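PDB 6DXU: glycosyl hydrolase family 2, TIM barrel domain protein from Parabacteroides merdae ATCC 43184, which probably hydrolyses beta-glucuronide conjugates as a family 2 glycoside hydrolase, a beta-glucuronidase of a human gut bacterium. Local coordinates for residues D[488-493]-D[542-547]; D[512-517]-D[589-594]. All blocks are in the same frame, centred on the assembly; numbering follows the deposited sequence.

Contact 1: residues D[488-493]-D[542-547]; sequences WYRGVF and DERAGD
Arg-490 carries the polar part of this contact, which joins the loops after strands 479-481 and 512-513 of the TIM barrel, by reaching across to Asp-542 and Asp-547. Its NE gives a hydrogen bond to the carbonyl O of Asp-542 (3.0 Å), an acceptor lying in the guanidinium plane at the edge. Its NH2 makes a salt bridge to Asp-547 OD2 (2.9 Å), on the syn lone pair, with the oxygen tilted 27° from the guanidinium plane. A bend at chi3 (-61°) turns the guanidinium so that both oxygens sit along one edge. Asp-547 OD2 also takes the backbone N of Arg-544 (2.8 Å), from above the carboxylate plane, within the type II turn 544-547.

Stacking supplies the second element. The Arg-490 and Arg-544 guanidinium groups lie flat on each other, centres 3.6 Å apart and planes at 8°. Arg-544 holds Asp-542 side-on, NE to OD2 (2.9 Å) and NH1 to OD1 (3.0 Å).

The aromatic part is Tyr-489, which lies alongside Glu-543, with Glu-543 CD offset over one ring face and the edge of the Trp-488 indole, at CD1, over the centre of the opposite face. Its hydroxyl is bonded outside the segments, to Lys-612 and Arg-601.

The two stacked guanidinium groups lie between two carboxylates, Asp-542 paired with Arg-544 and Asp-547 with Arg-490, which probably offsets the repulsion between like charges and fixes both groups against rotation.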
# COMPACT_ATOMS: atom_id res chain seq x y z
N TRP D 488 28.26 -11.43 42.49
CA TRP D 488 26.82 -11.62 42.32
C TRP D 488 26.55 -12.69 41.28
O TRP D 488 26.38 -13.86 41.64
CB TRP D 488 26.11 -10.31 41.98
CG TRP D 488 24.62 -10.50 42.09
CD1 TRP D 488 23.70 -10.52 41.07
CD2 TRP D 488 23.89 -10.77 43.29
NE1 TRP D 488 22.44 -10.75 41.58
CE2 TRP D 488 22.53 -10.91 42.94
CE3 TRP D 488 24.26 -10.89 44.64
CZ2 TRP D 488 21.54 -11.17 43.89
CZ3 TRP D 488 23.27 -11.15 45.59
CH2 TRP D 488 21.93 -11.29 45.21
N TYR D 489 26.53 -12.33 39.99
CA TYR D 489 26.21 -13.33 38.98
C TYR D 489 27.34 -14.33 38.77
O TYR D 489 27.10 -15.40 38.22
CB TYR D 489 25.85 -12.66 37.64
CG TYR D 489 24.52 -11.94 37.67
CD1 TYR D 489 24.44 -10.59 37.36
CD2 TYR D 489 23.35 -12.60 38.04
CE1 TYR D 489 23.24 -9.93 37.41
CE2 TYR D 489 22.14 -11.94 38.08
CZ TYR D 489 22.09 -10.61 37.76
OH TYR D 489 20.88 -9.93 37.79
N ARG D 490 28.55 -14.00 39.21
CA ARG D 490 29.67 -14.91 39.06
C ARG D 490 30.77 -14.55 40.05
O ARG D 490 31.00 -13.38 40.36
CB ARG D 490 30.21 -14.88 37.62
CG ARG D 490 31.29 -15.90 37.32
CD ARG D 490 31.52 -16.01 35.81
NE ARG D 490 30.32 -16.43 35.10
CZ ARG D 490 29.97 -17.70 34.90
NH1 ARG D 490 30.74 -18.68 35.37
NH2 ARG D 490 28.85 -18.00 34.25
N GLY D 491 31.45 -15.59 40.54
CA GLY D 491 32.63 -15.41 41.36
C GLY D 491 32.40 -14.76 42.72
O GLY D 491 31.30 -14.71 43.26
N VAL D 492 33.49 -14.21 43.24
CA VAL D 492 33.50 -13.60 44.56
C VAL D 492 33.86 -12.14 44.41
O VAL D 492 34.61 -11.76 43.50
CB VAL D 492 34.49 -14.33 45.49
CG1 VAL D 492 34.06 -15.79 45.65
CG2 VAL D 492 35.92 -14.25 44.93
N PHE D 493 33.33 -11.30 45.30
CA PHE D 493 33.56 -9.88 45.06
C PHE D 493 35.00 -9.47 45.36
O PHE D 493 35.41 -8.40 44.91
CB PHE D 493 32.53 -9.00 45.80
CG PHE D 493 32.50 -9.15 47.32
CD1 PHE D 493 31.35 -9.62 47.95
CD2 PHE D 493 33.56 -8.71 48.11
CE1 PHE D 493 31.28 -9.71 49.34
CE2 PHE D 493 33.49 -8.80 49.50
CZ PHE D 493 32.34 -9.31 50.12
N ASP D 542 31.76 -12.22 34.91
CA ASP D 542 30.79 -11.73 33.93
C ASP D 542 29.48 -12.51 34.02
O ASP D 542 29.46 -13.69 34.40
CB ASP D 542 31.37 -11.84 32.51
CG ASP D 542 31.77 -13.26 32.14
OD1 ASP D 542 32.63 -13.84 32.85
OD2 ASP D 542 31.23 -13.79 31.14
N GLU D 543 28.39 -11.83 33.68
CA GLU D 543 27.09 -12.48 33.56
C GLU D 543 26.97 -13.14 32.19
O GLU D 543 27.13 -12.48 31.16
CB GLU D 543 25.96 -11.47 33.76
CG GLU D 543 24.56 -12.06 33.57
CD GLU D 543 23.48 -10.99 33.41
OE1 GLU D 543 23.79 -9.79 33.63
OE2 GLU D 543 22.33 -11.35 33.05
N ARG D 544 26.70 -14.45 32.19
CA ARG D 544 26.46 -15.23 30.98
C ARG D 544 25.02 -15.74 30.97
O ARG D 544 24.32 -15.69 31.99
CB ARG D 544 27.44 -16.40 30.88
CG ARG D 544 28.89 -15.98 30.74
CD ARG D 544 29.84 -17.13 31.00
NE ARG D 544 31.11 -16.62 31.51
CZ ARG D 544 32.07 -17.37 32.03
NH1 ARG D 544 33.18 -16.80 32.47
NH2 ARG D 544 31.93 -18.69 32.11
N ALA D 545 24.60 -16.23 29.81
CA ALA D 545 23.25 -16.74 29.64
C ALA D 545 22.93 -17.79 30.71
O ALA D 545 23.69 -18.74 30.91
CB ALA D 545 23.08 -17.34 28.24
N GLY D 546 21.81 -17.59 31.41
CA GLY D 546 21.39 -18.46 32.49
C GLY D 546 21.76 -17.98 33.88
O GLY D 546 21.11 -18.40 34.85
N ASP D 547 22.77 -17.12 34.01
CA ASP D 547 23.20 -16.67 35.34
C ASP D 547 22.10 -15.87 36.03
O ASP D 547 21.89 -16.00 37.24
CB ASP D 547 24.48 -15.84 35.24
CG ASP D 547 25.69 -16.66 34.82
OD1 ASP D 547 25.58 -17.91 34.80
OD2 ASP D 547 26.75 -16.07 34.50

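Contact 2: residues D[512-517]-D[589-594]; sequences HVEWGG and AYWPFK
Tyr-590 leans across Trp-515 and the two glycines that follow it. CG stands anti to the backbone N (chi1 -176°), which sends the ring along the 515-517 backbone. Tyr-590 CB lies 4.1 Å from CZ2 of Trp-515, over the indole. CG and CD2 pass above the Trp-515 carbonyl O, which faces one side of the phenol ring. CD2 is also the leading edge of a T-shaped pair: it comes 3.6 Å from Trp-515 CZ3, with the ring planes at 80°, while Tyr-590 CA makes a CH-pi contact with the five-membered ring. Tyr-590 CE2 is 3.3 Å from Gly-516 CA, where a side chain would collide with the ring. At the tip, OH receives a weak bond from Gly-517 N (3.4 Å) and is bonded more firmly to the carbonyl of Lys-612.

Here two neighbouring parallel strands of the TIM barrel meet at their C-terminal ends. Val-513 pairs with Ala-589; Ala-589 N bonds to His-512 O (2.9 Å) and Glu-514 N to Ala-589 O (2.9 Å). Past the strand ends Trp-591 N bonds to Trp-515 O (174°), one residue further than a regular parallel ladder would, where Glu-514 has positive phi.

With a leucine at Trp-515, Tyr-590 would probably lose the flat face its edge rests on, and Thr-588 OG1 its indole N-H partner.

The Glu-514 carboxylate stacks over one face of Trp-591, and OE2 salt-bridges Arg-364.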
# COMPACT_ATOMS: atom_id res chain seq x y z
N HIS D 512 33.53 0.98 33.59
CA HIS D 512 32.79 -0.19 34.07
C HIS D 512 31.37 0.24 34.47
O HIS D 512 31.19 0.89 35.50
CB HIS D 512 33.54 -0.80 35.25
CG HIS D 512 32.81 -1.90 35.96
ND1 HIS D 512 33.20 -2.38 37.19
CD2 HIS D 512 31.73 -2.63 35.59
CE1 HIS D 512 32.38 -3.35 37.56
NE2 HIS D 512 31.49 -3.53 36.60
N VAL D 513 30.37 -0.11 33.67
CA VAL D 513 28.99 0.20 34.06
C VAL D 513 28.24 -1.10 34.36
O VAL D 513 28.27 -2.05 33.57
CB VAL D 513 28.25 1.06 33.03
CG1 VAL D 513 28.82 2.49 33.04
CG2 VAL D 513 28.29 0.43 31.65
N GLU D 514 27.56 -1.11 35.52
CA GLU D 514 26.73 -2.17 36.09
C GLU D 514 27.56 -3.09 36.98
O GLU D 514 28.45 -3.80 36.51
CB GLU D 514 25.97 -3.00 35.04
CG GLU D 514 25.04 -2.16 34.16
CD GLU D 514 24.06 -2.99 33.36
OE1 GLU D 514 23.76 -4.13 33.78
OE2 GLU D 514 23.58 -2.49 32.32
N TRP D 515 27.25 -3.04 38.27
CA TRP D 515 27.73 -4.00 39.26
C TRP D 515 26.82 -3.85 40.46
O TRP D 515 26.03 -2.90 40.54
CB TRP D 515 29.21 -3.77 39.63
CG TRP D 515 29.55 -2.39 40.19
CD1 TRP D 515 29.86 -1.26 39.48
CD2 TRP D 515 29.62 -2.01 41.59
NE1 TRP D 515 30.13 -0.21 40.33
CE2 TRP D 515 29.99 -0.64 41.63
CE3 TRP D 515 29.43 -2.69 42.79
CZ2 TRP D 515 30.15 0.06 42.83
CZ3 TRP D 515 29.59 -2.00 43.99
CH2 TRP D 515 29.95 -0.63 44.00
N GLY D 516 26.92 -4.80 41.38
CA GLY D 516 26.13 -4.75 42.60
C GLY D 516 25.53 -6.08 43.01
O GLY D 516 26.09 -7.14 42.70
N GLY D 517 24.38 -6.04 43.69
CA GLY D 517 23.68 -7.25 44.09
C GLY D 517 22.31 -6.91 44.63
O GLY D 517 22.06 -5.78 45.05
N ALA D 589 29.84 2.53 37.51
CA ALA D 589 28.47 2.91 37.84
C ALA D 589 27.75 1.70 38.42
O ALA D 589 27.57 0.69 37.73
CB ALA D 589 27.74 3.46 36.61
N TYR D 590 27.35 1.80 39.69
CA TYR D 590 26.52 0.78 40.33
C TYR D 590 25.18 0.66 39.61
O TYR D 590 24.62 1.65 39.13
CB TYR D 590 26.32 1.16 41.81
CG TYR D 590 25.56 0.10 42.59
CD1 TYR D 590 24.17 0.06 42.56
CD2 TYR D 590 26.24 -0.88 43.32
CE1 TYR D 590 23.46 -0.94 43.22
CE2 TYR D 590 25.53 -1.88 44.01
CZ TYR D 590 24.14 -1.90 43.94
OH TYR D 590 23.42 -2.89 44.60
N TRP D 591 24.64 -0.57 39.55
CA TRP D 591 23.34 -0.82 38.91
C TRP D 591 22.31 -1.36 39.91
O TRP D 591 22.48 -2.48 40.41
CB TRP D 591 23.46 -1.83 37.75
CG TRP D 591 22.11 -2.17 37.17
CD1 TRP D 591 21.23 -3.13 37.61
CD2 TRP D 591 21.45 -1.49 36.08
NE1 TRP D 591 20.07 -3.10 36.85
CE2 TRP D 591 20.19 -2.11 35.90
CE3 TRP D 591 21.82 -0.45 35.23
CZ2 TRP D 591 19.30 -1.71 34.91
CZ3 TRP D 591 20.93 -0.05 34.24
CH2 TRP D 591 19.68 -0.68 34.09
N PRO D 592 21.20 -0.66 40.18
CA PRO D 592 20.88 0.74 39.88
C PRO D 592 20.84 1.53 41.18
O PRO D 592 21.08 0.99 42.26
CB PRO D 592 19.47 0.63 39.31
CG PRO D 592 18.84 -0.40 40.27
CD PRO D 592 19.99 -1.38 40.61
N PHE D 593 20.46 2.80 41.07
CA PHE D 593 20.23 3.59 42.28
C PHE D 593 19.01 3.09 43.04
O PHE D 593 19.04 2.97 44.28
CB PHE D 593 20.06 5.06 41.90
CG PHE D 593 19.91 5.97 43.08
CD1 PHE D 593 20.92 6.09 44.01
CD2 PHE D 593 18.76 6.72 43.24
CE1 PHE D 593 20.79 6.94 45.09
CE2 PHE D 593 18.62 7.58 44.31
CZ PHE D 593 19.64 7.70 45.24
N LYS D 594 17.90 2.85 42.33
CA LYS D 594 16.61 2.59 42.96
C LYS D 594 16.00 1.31 42.40
O LYS D 594 16.04 1.08 41.18
CB LYS D 594 15.66 3.77 42.75
CG LYS D 594 14.32 3.65 43.47
CD LYS D 594 13.44 4.85 43.20
CE LYS D 594 12.77 4.72 41.81
NZ LYS D 594 12.13 6.01 41.35

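The segments alternate along the chain, 488-493, 512-517, 542-547, 589-594, so the two contacts cross. Contact 2 is the buried pairing of strands 512-513 and 587-589 in the TIM barrel. Contact 1, about 14 Å away, centre to centre, joins the loop after strand 479-481 to the loop after 512-513 and is only partly buried. They touch where Trp-488 CB lies 3.3 Å from Gly-516 O. Helix 565-579 packs against residues of both, and Lys-612 bonds to each, through NZ to Tyr-489 OH and through its carbonyl to Tyr-590 OH. The outer loops are thereby tied to the C-terminal rim of the barrel, the end where TIM-barrel enzymes carry their active sites.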